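Local coordinates for carboxylesterase (Uncultured bacterium, PDB 5GMX), which hydrolyses carboxylic esters as a family VIII carboxylesterase of beta-lactamase-like fold, and also acts on oxyimino cephalosporins, at residues Ile195-Leu205 and Asn267-Val278; Ala300-Phe308 and Arg319-Lys328. One frame throughout, in Å; residues are numbered along the deposited sequence.

Contact 1: Ile195-Leu205 and Asn267-Val278; sequences IGAGNDYYIGL and NGQGNGRGIAKV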
loop_
_atom_site.group_PDB
_atom_site.type_symbol
_atom_site.label_atom_id
_atom_site.label_comp_id
_atom_site.label_asym_id
_atom_site.label_seq_id
_atom_site.Cartn_x
_atom_site.Cartn_y
_atom_site.Cartn_z
ATOM N N ILE A 195 -13.117 10.776 -3.926
ATOM C CA ILE A 195 -12.466 11.082 -5.193
ATOM C C ILE A 195 -12.873 10.102 -6.287
ATOM O O ILE A 195 -12.307 10.111 -7.383
ATOM C CB ILE A 195 -10.933 11.083 -5.043
ATOM C CG1 ILE A 195 -10.446 9.739 -4.509
ATOM C CG2 ILE A 195 -10.498 12.190 -4.091
ATOM C CD1 ILE A 195 -8.958 9.674 -4.303
ATOM N N GLY A 196 -13.852 9.257 -5.980
ATOM C CA GLY A 196 -14.391 8.322 -6.946
ATOM C C GLY A 196 -13.507 7.120 -7.226
ATOM O O GLY A 196 -13.587 6.539 -8.298
ATOM N N ALA A 197 -12.673 6.739 -6.263
ATOM C CA ALA A 197 -11.805 5.579 -6.427
ATOM C C ALA A 197 -12.370 4.381 -5.671
ATOM O O ALA A 197 -11.771 3.304 -5.662
ATOM C CB ALA A 197 -10.379 5.893 -5.937
ATOM N N GLY A 198 -13.542 4.574 -5.067
ATOM C CA GLY A 198 -14.147 3.585 -4.191
ATOM C C GLY A 198 -14.574 2.284 -4.849
ATOM O O GLY A 198 -14.880 1.307 -4.160
ATOM N N ASN A 199 -14.631 2.275 -6.174
ATOM C CA ASN A 199 -14.939 1.053 -6.901
ATOM C C ASN A 199 -13.691 0.351 -7.435
ATOM O O ASN A 199 -13.797 -0.706 -8.055
ATOM C CB ASN A 199 -15.893 1.349 -8.058
ATOM C CG ASN A 199 -15.312 2.343 -9.045
ATOM O OD1 ASN A 199 -14.660 3.321 -8.656
ATOM N ND2 ASN A 199 -15.505 2.076 -10.332
ATOM N N ASP A 200 -12.514 0.931 -7.206
ATOM C CA ASP A 200 -11.295 0.384 -7.790
ATOM C C ASP A 200 -10.203 0.078 -6.744
ATOM O O ASP A 200 -9.076 -0.261 -7.107
ATOM C CB ASP A 200 -10.737 1.330 -8.857
ATOM C CG ASP A 200 -11.466 1.206 -10.203
ATOM O OD1 ASP A 200 -11.901 0.085 -10.574
ATOM O OD2 ASP A 200 -11.583 2.234 -10.907
ATOM N N TYR A 201 -10.530 0.208 -5.461
ATOM C CA TYR A 201 -9.633 -0.258 -4.398
ATOM C C TYR A 201 -10.400 -0.571 -3.116
ATOM O O TYR A 201 -11.077 0.293 -2.551
ATOM C CB TYR A 201 -8.527 0.765 -4.100
ATOM C CG TYR A 201 -7.308 0.114 -3.485
ATOM C CD1 TYR A 201 -7.267 -0.210 -2.136
ATOM C CD2 TYR A 201 -6.213 -0.201 -4.257
ATOM C CE1 TYR A 201 -6.156 -0.830 -1.575
ATOM C CE2 TYR A 201 -5.097 -0.820 -3.706
ATOM C CZ TYR A 201 -5.069 -1.128 -2.371
ATOM O OH TYR A 201 -3.941 -1.741 -1.845
ATOM N N TYR A 202 -10.255 -1.805 -2.645
ATOM C CA TYR A 202 -10.963 -2.287 -1.466
ATOM C C TYR A 202 -10.009 -2.877 -0.423
ATOM O O TYR A 202 -9.052 -3.566 -0.762
ATOM C CB TYR A 202 -11.981 -3.372 -1.844
ATOM C CG TYR A 202 -13.034 -2.969 -2.851
ATOM C CD1 TYR A 202 -12.751 -2.941 -4.212
ATOM C CD2 TYR A 202 -14.329 -2.652 -2.444
ATOM C CE1 TYR A 202 -13.725 -2.575 -5.137
ATOM C CE2 TYR A 202 -15.304 -2.301 -3.363
ATOM C CZ TYR A 202 -14.996 -2.262 -4.703
ATOM O OH TYR A 202 -15.966 -1.916 -5.627
ATOM N N ILE A 203 -10.292 -2.611 0.844
ATOM C CA ILE A 203 -9.677 -3.355 1.931
ATOM C C ILE A 203 -10.807 -4.081 2.631
ATOM O O ILE A 203 -11.585 -3.471 3.366
ATOM C CB ILE A 203 -8.907 -2.448 2.901
ATOM C CG1 ILE A 203 -7.836 -1.655 2.141
ATOM C CG2 ILE A 203 -8.266 -3.285 4.014
ATOM C CD1 ILE A 203 -7.212 -0.534 2.948
ATOM N N GLY A 204 -10.916 -5.380 2.368
ATOM C CA GLY A 204 -12.114 -6.123 2.712
ATOM C C GLY A 204 -13.040 -6.050 1.512
ATOM O O GLY A 204 -13.752 -5.062 1.330
ATOM N N LEU A 205 -12.998 -7.068 0.660
ATOM C CA LEU A 205 -13.769 -7.039 -0.579
ATOM C C LEU A 205 -15.179 -7.612 -0.390
ATOM O O LEU A 205 -15.330 -8.778 -0.020
ATOM C CB LEU A 205 -13.031 -7.812 -1.674
ATOM C CG LEU A 205 -13.654 -7.707 -3.066
ATOM C CD1 LEU A 205 -13.448 -6.304 -3.629
ATOM C CD2 LEU A 205 -13.080 -8.758 -3.981
ATOM N N ASN A 267 -3.637 -7.185 1.892
ATOM C CA ASN A 267 -4.724 -7.801 1.136
ATOM C C ASN A 267 -5.626 -6.839 0.369
ATOM O O ASN A 267 -6.763 -7.174 0.035
ATOM C CB ASN A 267 -5.566 -8.692 2.059
ATOM C CG ASN A 267 -6.690 -7.954 2.750
ATOM O OD1 ASN A 267 -6.571 -6.777 3.115
ATOM N ND2 ASN A 267 -7.808 -8.656 2.933
ATOM N N GLY A 268 -5.109 -5.663 0.051
ATOM C CA GLY A 268 -5.875 -4.721 -0.735
ATOM C C GLY A 268 -6.208 -5.311 -2.091
ATOM O O GLY A 268 -5.338 -5.872 -2.745
ATOM N N GLN A 269 -7.477 -5.227 -2.487
ATOM C CA GLN A 269 -7.893 -5.635 -3.820
ATOM C C GLN A 269 -8.104 -4.377 -4.649
ATOM O O GLN A 269 -8.969 -3.559 -4.332
ATOM C CB GLN A 269 -9.185 -6.471 -3.788
ATOM C CG GLN A 269 -9.185 -7.623 -2.800
ATOM C CD GLN A 269 -8.175 -8.684 -3.173
ATOM O OE1 GLN A 269 -8.194 -9.204 -4.288
ATOM N NE2 GLN A 269 -7.253 -8.984 -2.251
ATOM N N GLY A 270 -7.335 -4.227 -5.721
ATOM C CA GLY A 270 -7.400 -3.002 -6.485
ATOM C C GLY A 270 -6.828 -3.136 -7.875
ATOM O O GLY A 270 -6.534 -4.238 -8.343
ATOM N N ASN A 271 -6.716 -2.004 -8.551
ATOM C CA ASN A 271 -6.073 -1.951 -9.858
ATOM C C ASN A 271 -5.310 -0.644 -9.999
ATOM O O ASN A 271 -5.355 0.200 -9.098
ATOM C CB ASN A 271 -7.105 -2.101 -10.978
ATOM C CG ASN A 271 -8.292 -1.166 -10.808
ATOM O OD1 ASN A 271 -8.125 0.018 -10.505
ATOM N ND2 ASN A 271 -9.496 -1.693 -10.999
ATOM N N GLY A 272 -4.641 -0.468 -11.135
ATOM C CA GLY A 272 -3.820 0.707 -11.379
ATOM C C GLY A 272 -4.579 2.019 -11.304
ATOM O O GLY A 272 -4.039 3.034 -10.857
ATOM N N ARG A 273 -5.836 2.005 -11.735
ATOM C CA ARG A 273 -6.652 3.218 -11.720
ATOM C C ARG A 273 -6.963 3.695 -10.297
ATOM O O ARG A 273 -6.844 4.886 -10.006
ATOM C CB ARG A 273 -7.958 3.003 -12.494
ATOM C CG ARG A 273 -8.851 4.246 -12.559
ATOM C CD ARG A 273 -10.001 4.067 -13.553
ATOM N NE ARG A 273 -10.699 2.819 -13.309
ATOM C CZ ARG A 273 -10.691 1.774 -14.130
ATOM N NH1 ARG A 273 -10.041 1.826 -15.288
ATOM N NH2 ARG A 273 -11.345 0.674 -13.792
ATOM N N GLY A 274 -7.354 2.777 -9.413
ATOM C CA GLY A 274 -7.657 3.141 -8.033
ATOM C C GLY A 274 -6.445 3.716 -7.312
ATOM O O GLY A 274 -6.512 4.782 -6.652
ATOM N N ILE A 275 -5.321 3.020 -7.475
ATOM C CA ILE A 275 -4.051 3.428 -6.882
ATOM C C ILE A 275 -3.642 4.809 -7.373
ATOM O O ILE A 275 -3.272 5.685 -6.579
ATOM C CB ILE A 275 -2.937 2.418 -7.211
ATOM C CG1 ILE A 275 -3.287 1.038 -6.657
ATOM C CG2 ILE A 275 -1.600 2.890 -6.667
ATOM C CD1 ILE A 275 -2.364 -0.066 -7.165
ATOM N N ALA A 276 -3.723 4.998 -8.688
ATOM C CA ALA A 276 -3.319 6.255 -9.295
ATOM C C ALA A 276 -4.232 7.395 -8.879
ATOM O O ALA A 276 -3.805 8.540 -8.845
ATOM C CB ALA A 276 -3.305 6.137 -10.810
ATOM N N LYS A 277 -5.499 7.096 -8.613
ATOM C CA LYS A 277 -6.406 8.136 -8.150
ATOM C C LYS A 277 -6.029 8.604 -6.752
ATOM O O LYS A 277 -5.988 9.811 -6.496
ATOM C CB LYS A 277 -7.858 7.654 -8.164
ATOM C CG LYS A 277 -8.497 7.724 -9.548
ATOM C CD LYS A 277 -9.943 7.257 -9.537
ATOM C CE LYS A 277 -10.504 7.285 -10.973
ATOM N NZ LYS A 277 -11.960 6.986 -11.002
ATOM N N VAL A 278 -5.757 7.660 -5.847
ATOM C CA VAL A 278 -5.371 8.076 -4.493
ATOM C C VAL A 278 -4.047 8.858 -4.510
ATOM O O VAL A 278 -3.948 9.970 -3.949
ATOM C CB VAL A 278 -5.262 6.878 -3.535
ATOM C CG1 VAL A 278 -4.843 7.345 -2.141
ATOM C CG2 VAL A 278 -6.596 6.149 -3.466
HETATM O O HOH W 1 -12.735 9.673 -9.810
HETATM O O HOH W 2 -12.099 4.480 -9.767
HETATM O O HOH W 3 -9.462 -7.147 0.609
#
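Tyr202 and Gln269 form an antiparallel hydrogen-bonded pair, Tyr202 N to Gln269 O at 2.8 Å and Gln269 N to Tyr202 O at 2.9 Å, and Tyr201 beside Gly270 continues it as a non-hydrogen-bonded pair. Glycine suits both Gly268 and Gly270 because the Tyr201 hydroxyl takes the place of a CB at the first and ring atom CD2 at the second; CD2 lies 3.8 Å from Gly270 CA, and Gln269 O stands over one ring face. The ring reaches Ile275 CG1 because chi1 of -156° turns it away from its backbone N, and its hydroxyl bonds to Thr69 and Thr73. Just before strand 201-202, Asp200 grips the start of helix 272-283. Its OD1 accepts an almost straight bond (176°) from Asn271 ND2, 3.0 Å away, and its OD2 a salt bridge from Arg273 NE at 2.6 Å, each from above the carboxylate plane. Asn271 suits the N-cap because OD1 caps Gly274 N at 3.1 Å while ND2 holds the aspartate. Arg273 also pairs with Asp47. Extended Lys277 lays its chain against Ala197 CB and gives NZ to Gly196 O at 3.2 Å; Gly196 closes helix 183-192 as a Schellman motif. Middle strand 269-270 of a small antiparallel sheet thus runs into a capped helix, and outer strand 67-68 leads toward Ser71 and Lys74, pocket-lining residues that probably form the SxxK motif of the beta-lactamase-like fold.

Contact 2: Ala300-Phe308 and Arg319-Lys328; sequences AEMTREECF and RWSRGFILNK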
loop_
_atom_site.group_PDB
_atom_site.type_symbol
_atom_site.label_atom_id
_atom_site.label_comp_id
_atom_site.label_asym_id
_atom_site.label_seq_id
_atom_site.Cartn_x
_atom_site.Cartn_y
_atom_site.Cartn_z
ATOM N N ALA A 300 2.392 16.903 3.878
ATOM C CA ALA A 300 3.740 17.188 4.370
ATOM C C ALA A 300 4.029 16.462 5.688
ATOM O O ALA A 300 5.117 15.897 5.886
ATOM C CB ALA A 300 3.934 18.691 4.545
ATOM N N GLU A 301 3.053 16.464 6.591
ATOM C CA GLU A 301 3.255 15.853 7.902
ATOM C C GLU A 301 3.347 14.323 7.831
ATOM O O GLU A 301 4.163 13.736 8.533
ATOM C CB GLU A 301 2.145 16.272 8.878
ATOM C CG GLU A 301 2.220 17.724 9.339
ATOM C CD GLU A 301 3.481 18.011 10.159
ATOM O OE1 GLU A 301 3.996 17.082 10.824
ATOM O OE2 GLU A 301 3.967 19.163 10.131
HETATM N N MSE A 302 2.534 13.677 6.992
HETATM C CA MSE A 302 2.599 12.211 6.908
HETATM C C MSE A 302 3.816 11.713 6.116
HETATM O O MSE A 302 4.167 10.532 6.195
HETATM C CB MSE A 302 1.299 11.630 6.313
HETATM C CG MSE A 302 1.290 11.321 4.809
HETATM SE SE MSE A 302 -0.580 11.186 4.120
HETATM C CE MSE A 302 -1.198 12.616 5.210
ATOM N N THR A 303 4.491 12.607 5.393
ATOM C CA THR A 303 5.664 12.193 4.626
ATOM C C THR A 303 7.006 12.681 5.188
ATOM O O THR A 303 8.037 12.531 4.535
ATOM C CB THR A 303 5.555 12.645 3.163
ATOM O OG1 THR A 303 5.359 14.061 3.105
ATOM C CG2 THR A 303 4.385 11.943 2.485
ATOM N N ARG A 304 7.001 13.236 6.398
ATOM C CA ARG A 304 8.250 13.581 7.073
ATOM C C ARG A 304 9.117 12.344 7.231
ATOM O O ARG A 304 8.640 11.295 7.670
ATOM C CB ARG A 304 8.004 14.177 8.458
ATOM C CG ARG A 304 7.520 15.609 8.477
ATOM C CD ARG A 304 7.546 16.158 9.905
ATOM N NE ARG A 304 6.920 17.474 9.977
ATOM C CZ ARG A 304 7.567 18.627 9.830
ATOM N NH1 ARG A 304 8.877 18.643 9.596
ATOM N NH2 ARG A 304 6.898 19.770 9.908
ATOM N N GLU A 305 10.390 12.457 6.876
ATOM C CA GLU A 305 11.298 11.333 7.068
ATOM C C GLU A 305 11.466 11.053 8.558
ATOM O O GLU A 305 11.766 11.955 9.340
ATOM C CB GLU A 305 12.656 11.602 6.434
ATOM C CG GLU A 305 13.601 10.416 6.543
ATOM C CD GLU A 305 14.984 10.741 6.017
ATOM O OE1 GLU A 305 15.091 11.227 4.866
ATOM O OE2 GLU A 305 15.959 10.496 6.755
ATOM N N GLU A 306 11.239 9.804 8.943
ATOM C CA GLU A 306 11.344 9.397 10.334
ATOM C C GLU A 306 12.667 8.703 10.566
ATOM O O GLU A 306 13.294 8.897 11.603
ATOM C CB GLU A 306 10.179 8.489 10.724
ATOM C CG GLU A 306 8.901 9.255 11.040
ATOM C CD GLU A 306 9.039 10.089 12.304
ATOM O OE1 GLU A 306 9.641 9.582 13.278
ATOM O OE2 GLU A 306 8.563 11.246 12.326
ATOM N N CYS A 307 13.099 7.898 9.600
ATOM C CA CYS A 307 14.415 7.280 9.742
ATOM C C CYS A 307 14.967 6.833 8.401
ATOM O O CYS A 307 14.229 6.731 7.430
ATOM C CB CYS A 307 14.364 6.104 10.740
ATOM S SG CYS A 307 13.090 4.796 10.469
ATOM N N PHE A 308 16.274 6.608 8.347
ATOM C CA PHE A 308 16.924 6.140 7.129
ATOM C C PHE A 308 18.047 5.189 7.526
ATOM O O PHE A 308 19.181 5.608 7.712
ATOM C CB PHE A 308 17.445 7.319 6.298
ATOM C CG PHE A 308 17.812 6.960 4.880
ATOM C CD1 PHE A 308 17.684 5.660 4.409
ATOM C CD2 PHE A 308 18.268 7.934 4.008
ATOM C CE1 PHE A 308 18.031 5.334 3.101
ATOM C CE2 PHE A 308 18.607 7.621 2.700
ATOM C CZ PHE A 308 18.485 6.319 2.247
ATOM N N ARG A 319 14.312 4.244 3.771
ATOM C CA ARG A 319 14.020 5.617 4.131
ATOM C C ARG A 319 12.528 5.750 4.433
ATOM O O ARG A 319 11.710 5.927 3.526
ATOM C CB ARG A 319 14.442 6.560 3.007
ATOM C CG ARG A 319 14.380 8.018 3.379
ATOM C CD ARG A 319 14.810 8.878 2.217
ATOM N NE ARG A 319 14.478 10.278 2.447
ATOM C CZ ARG A 319 14.077 11.117 1.503
ATOM N NH1 ARG A 319 13.958 10.703 0.245
ATOM N NH2 ARG A 319 13.804 12.374 1.820
ATOM N N TRP A 320 12.188 5.647 5.714
ATOM C CA TRP A 320 10.801 5.609 6.162
ATOM C C TRP A 320 10.273 6.967 6.610
ATOM O O TRP A 320 10.936 7.702 7.382
ATOM C CB TRP A 320 10.635 4.623 7.329
ATOM C CG TRP A 320 10.822 3.173 7.002
ATOM C CD1 TRP A 320 11.814 2.351 7.469
ATOM C CD2 TRP A 320 9.984 2.357 6.177
ATOM N NE1 TRP A 320 11.652 1.082 6.975
ATOM C CE2 TRP A 320 10.540 1.055 6.176
ATOM C CE3 TRP A 320 8.822 2.596 5.434
ATOM C CZ2 TRP A 320 9.975 0.001 5.462
ATOM C CZ3 TRP A 320 8.262 1.547 4.723
ATOM C CH2 TRP A 320 8.841 0.265 4.741
ATOM N N SER A 321 9.063 7.267 6.141
ATOM C CA SER A 321 8.261 8.350 6.684
ATOM C C SER A 321 7.165 7.747 7.565
ATOM O O SER A 321 7.254 6.584 7.969
ATOM C CB SER A 321 7.651 9.199 5.563
ATOM O OG SER A 321 6.720 8.453 4.797
ATOM N N ARG A 322 6.105 8.507 7.825
ATOM C CA ARG A 322 5.012 7.990 8.640
ATOM C C ARG A 322 4.115 7.061 7.825
ATOM O O ARG A 322 2.940 7.346 7.605
ATOM C CB ARG A 322 4.191 9.127 9.243
ATOM C CG ARG A 322 4.889 9.860 10.388
ATOM C CD ARG A 322 5.650 11.079 9.919
ATOM N NE ARG A 322 6.312 11.715 11.048
ATOM C CZ ARG A 322 5.881 12.814 11.648
ATOM N NH1 ARG A 322 4.795 13.431 11.200
ATOM N NH2 ARG A 322 6.549 13.310 12.683
ATOM N N GLY A 323 4.689 5.957 7.361
ATOM C CA GLY A 323 3.930 4.939 6.664
ATOM C C GLY A 323 4.333 4.723 5.220
ATOM O O GLY A 323 4.078 3.662 4.658
ATOM N N PHE A 324 4.942 5.732 4.607
ATOM C CA PHE A 324 5.317 5.642 3.195
ATOM C C PHE A 324 6.805 5.434 3.009
ATOM O O PHE A 324 7.608 5.948 3.775
ATOM C CB PHE A 324 4.896 6.905 2.441
ATOM C CG PHE A 324 3.415 7.126 2.399
ATOM C CD1 PHE A 324 2.648 6.559 1.389
ATOM C CD2 PHE A 324 2.791 7.903 3.364
ATOM C CE1 PHE A 324 1.281 6.774 1.328
ATOM C CE2 PHE A 324 1.422 8.120 3.321
ATOM C CZ PHE A 324 0.666 7.554 2.298
ATOM N N ILE A 325 7.157 4.682 1.975
ATOM C CA ILE A 325 8.529 4.616 1.505
ATOM C C ILE A 325 8.894 5.931 0.829
ATOM O O ILE A 325 8.189 6.390 -0.070
ATOM C CB ILE A 325 8.730 3.470 0.497
ATOM C CG1 ILE A 325 8.443 2.114 1.152
ATOM C CG2 ILE A 325 10.139 3.509 -0.082
ATOM C CD1 ILE A 325 8.471 0.956 0.157
ATOM N N LEU A 326 9.978 6.546 1.269
ATOM C CA LEU A 326 10.481 7.742 0.608
ATOM C C LEU A 326 11.504 7.328 -0.441
ATOM O O LEU A 326 12.180 6.305 -0.297
ATOM C CB LEU A 326 11.089 8.722 1.612
ATOM C CG LEU A 326 10.127 9.320 2.645
ATOM C CD1 LEU A 326 10.842 10.338 3.543
ATOM C CD2 LEU A 326 8.934 9.959 1.976
ATOM N N ASN A 327 11.586 8.117 -1.503
ATOM C CA ASN A 327 12.380 7.776 -2.668
ATOM C C ASN A 327 13.854 7.587 -2.339
ATOM O O ASN A 327 14.427 8.291 -1.507
ATOM C CB ASN A 327 12.204 8.849 -3.744
ATOM C CG ASN A 327 12.505 8.333 -5.135
ATOM O OD1 ASN A 327 12.814 7.155 -5.322
ATOM N ND2 ASN A 327 12.381 9.202 -6.123
ATOM N N LYS A 328 14.444 6.602 -3.000
ATOM C CA LYS A 328 15.853 6.282 -2.882
ATOM C C LYS A 328 16.306 5.628 -4.173
ATOM O O LYS A 328 15.625 4.734 -4.687
ATOM C CB LYS A 328 16.107 5.337 -1.713
ATOM C CG LYS A 328 17.556 4.902 -1.595
ATOM C CD LYS A 328 17.707 3.776 -0.592
ATOM C CE LYS A 328 18.876 2.871 -0.952
ATOM N NZ LYS A 328 18.741 1.543 -0.280
#
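Trp320 O is gripped by two backbone donors, Glu306 N at 2.6 Å and Cys307 N at 3.1 Å, and Trp320 N returns a bond to Cys307 O: a classic beta bulge at the end of the hairpin 307-310/317-320. Glu306 turns its carboxylate onto Arg322, whose NE and NH2 both reach OE2 from the same face, NE at 2.6 Å. A bend at chi2 (93°) carries the Arg322 guanidinium to the C-terminal end of helix 296-302, where NH1 bonds to Glu301 O at 2.8 Å. Arginine suits this place because its several N-H groups can serve a carboxylate and a helix-end carbonyl together. Arg304 lays CB over one face of that guanidinium and clasps the Glu301 carboxylate side-on. One residue before Trp320, Arg319 NE meets Glu305 OE1 at 2.7 Å, guanidinium and carboxylate planes nearly perpendicular, while Arg319 CB makes a CH-pi contact over the Phe308 ring, 3.8 Å from the centroid. Inward, selenomethionine Met302 touches Phe324 CE2 through CG at 3.5 Å. Two glutamates and two arginines interleaved in one network probably offset one another's charge, so that Arg322 can lie buried and fasten the bulge to the helix end.

In the fold
The two contacts follow one another along the chain without nesting or crossing. From the N terminus, the chain passes through strands 33-40 and 43-51 and the long helix 72-86 before 195-205 appears. Contact 1 then closes a loop of 61 residues, partly helical and partly not modelled, when 267-278 returns beside it. Contact 2 closes a much shorter loop, the ten residues of a beta hairpin between 300-308 and 319-328. Their centres lie about 22 Å apart on opposite sides of the chain's centre, yet both touch helix 72-86: contact 1 through Tyr201, Ile275 and Val278, contact 2 through Phe324. Strand 325-326 also ties contact 2 to the edge of the seven-stranded sheet.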